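Side-chain contact in uncharacterized protein (Bacteroides ovatus, PDB 4QEY), which is of unknown function but belongs to the DUF4425 family, probably a PLAT/LH2- and C2-like calcium-binding lipoprotein: residues A[43-46]-A[47-51]. Numbering follows the deposited sequence.
Sequences LYNE and NGEYL
N45 and E49 meet across the tip of a short antiparallel 3:5 beta hairpin, strands 43-44 and 50-52, whose chain reverses through a type I turn with a G1 beta bulge. The backbone angles of E46 and N47 make the turn type I, and G48 N closes it on N45 O at 3.0 Å. G48, its last residue, has the positive phi that favours glycine, and N45 N bonds to E49 O, completing the bulge. The N45 amide works at both ends. Its OD1 accepts E49 N at 2.8 Å, with the donor tilted 35° from the carbonyl plane, and takes a second, weak bond from N47 N. Its ND2 gives a hydrogen to E49 OE1 at 2.9 Å; that oxygen lies close to the amide plane and is met on its anti side, but well out of the carboxylate plane. Two firm bonds at opposite ends of one amide should fix its rotation. A chi1 of 62° sets CG between the backbone N and the carbonyl carbon, which turns the amide inward over the turn.

Beyond the tip, Y44 and Y50 form a non-hydrogen-bonded pair with both side chains on one face. There the Y44 ring leans on the Y50 backbone, CD1 lying 3.6 Å from Y50 CA. Y50 OH, pointing elsewhere, bonds to D53. On the 64-68 side, L43 packs on C67, and Y44 is backbone-bonded to Q68, so the hairpin, exposed at residues 46-49, is tied to a sheet-edge strand. At its base, L51 CD1 rests 3.6 Å from Y44 C, and L51 N donates to L43 O at 2.7 Å, nearly straight at 169°.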
loop_
_atom_site.group_PDB
_atom_site.type_symbol
_atom_site.label_atom_id
_atom_site.label_comp_id
_atom_site.label_asym_id
_atom_site.label_seq_id
_atom_site.Cartn_x
_atom_site.Cartn_y
_atom_site.Cartn_z
ATOM N N LEU A 43 5.919 12.574 4.126
ATOM C CA LEU A 43 4.822 11.816 3.512
ATOM C C LEU A 43 3.502 12.546 3.712
ATOM O O LEU A 43 3.271 13.154 4.753
ATOM C CB LEU A 43 4.733 10.372 4.056
ATOM C CG LEU A 43 5.974 9.491 3.879
ATOM C CD1 LEU A 43 5.737 8.122 4.475
ATOM C CD2 LEU A 43 6.375 9.372 2.397
ATOM N N TYR A 44 2.643 12.480 2.705
ATOM C CA TYR A 44 1.377 13.183 2.728
ATOM C C TYR A 44 0.237 12.307 2.301
ATOM O O TYR A 44 0.414 11.417 1.474
ATOM C CB TYR A 44 1.443 14.404 1.777
ATOM C CG TYR A 44 2.600 15.344 2.029
ATOM C CD1 TYR A 44 2.525 16.325 3.012
ATOM C CD2 TYR A 44 3.766 15.268 1.269
ATOM C CE1 TYR A 44 3.590 17.189 3.253
ATOM C CE2 TYR A 44 4.832 16.137 1.491
ATOM C CZ TYR A 44 4.737 17.104 2.479
ATOM O OH TYR A 44 5.766 17.994 2.694
ATOM N N ASN A 45 -0.958 12.590 2.825
ATOM C CA ASN A 45 -2.179 11.889 2.412
ATOM C C ASN A 45 -2.747 12.603 1.168
ATOM O O ASN A 45 -2.135 13.563 0.695
ATOM C CB ASN A 45 -3.203 11.818 3.560
ATOM C CG ASN A 45 -3.722 13.139 4.086
ATOM O OD1 ASN A 45 -3.472 14.222 3.551
ATOM N ND2 ASN A 45 -4.492 13.074 5.150
ATOM N N GLU A 46 -3.911 12.155 0.655
ATOM C CA GLU A 46 -4.595 12.717 -0.523
ATOM C C GLU A 46 -4.902 14.228 -0.357
ATOM O O GLU A 46 -4.817 14.955 -1.346
ATOM C CB GLU A 46 -5.908 11.943 -0.819
ATOM C CG GLU A 46 -6.885 11.755 0.351
ATOM C CD GLU A 46 -6.465 10.929 1.564
ATOM O OE1 GLU A 46 -5.554 10.078 1.436
ATOM O OE2 GLU A 46 -7.066 11.130 2.646
ATOM N N ASN A 47 -5.198 14.699 0.880
ATOM C CA ASN A 47 -5.524 16.097 1.211
ATOM C C ASN A 47 -4.261 16.956 1.463
ATOM O O ASN A 47 -4.374 18.110 1.899
ATOM C CB ASN A 47 -6.420 16.140 2.460
ATOM C CG ASN A 47 -7.705 15.349 2.359
ATOM O OD1 ASN A 47 -8.410 15.377 1.341
ATOM N ND2 ASN A 47 -8.066 14.666 3.445
ATOM N N GLY A 48 -3.083 16.381 1.201
ATOM C CA GLY A 48 -1.787 17.039 1.372
ATOM C C GLY A 48 -1.342 17.261 2.806
ATOM O O GLY A 48 -0.470 18.096 3.060
ATOM N N GLU A 49 -1.936 16.526 3.752
ATOM C CA GLU A 49 -1.606 16.625 5.177
ATOM C C GLU A 49 -0.383 15.767 5.465
ATOM O O GLU A 49 -0.333 14.620 5.018
ATOM C CB GLU A 49 -2.803 16.204 6.054
ATOM C CG GLU A 49 -4.054 17.060 5.874
ATOM C CD GLU A 49 -5.351 16.530 6.469
ATOM O OE1 GLU A 49 -5.446 15.310 6.739
ATOM O OE2 GLU A 49 -6.306 17.331 6.588
ATOM N N TYR A 50 0.613 16.332 6.175
ATOM C CA TYR A 50 1.865 15.665 6.540
ATOM C C TYR A 50 1.580 14.525 7.516
ATOM O O TYR A 50 0.915 14.734 8.527
ATOM C CB TYR A 50 2.862 16.675 7.133
ATOM C CG TYR A 50 4.195 16.119 7.591
ATOM C CD1 TYR A 50 4.989 15.360 6.734
ATOM C CD2 TYR A 50 4.730 16.468 8.827
ATOM C CE1 TYR A 50 6.228 14.873 7.140
ATOM C CE2 TYR A 50 5.992 16.026 9.224
ATOM C CZ TYR A 50 6.746 15.244 8.367
ATOM O OH TYR A 50 8.001 14.826 8.730
ATOM N N LEU A 51 2.082 13.320 7.186
ATOM C CA LEU A 51 1.899 12.075 7.943
ATOM C C LEU A 51 3.118 11.681 8.783
ATOM O O LEU A 51 3.002 10.828 9.673
ATOM C CB LEU A 51 1.614 10.925 6.948
ATOM C CG LEU A 51 0.329 11.009 6.115
ATOM C CD1 LEU A 51 0.339 9.962 5.029
ATOM C CD2 LEU A 51 -0.917 10.880 6.998
#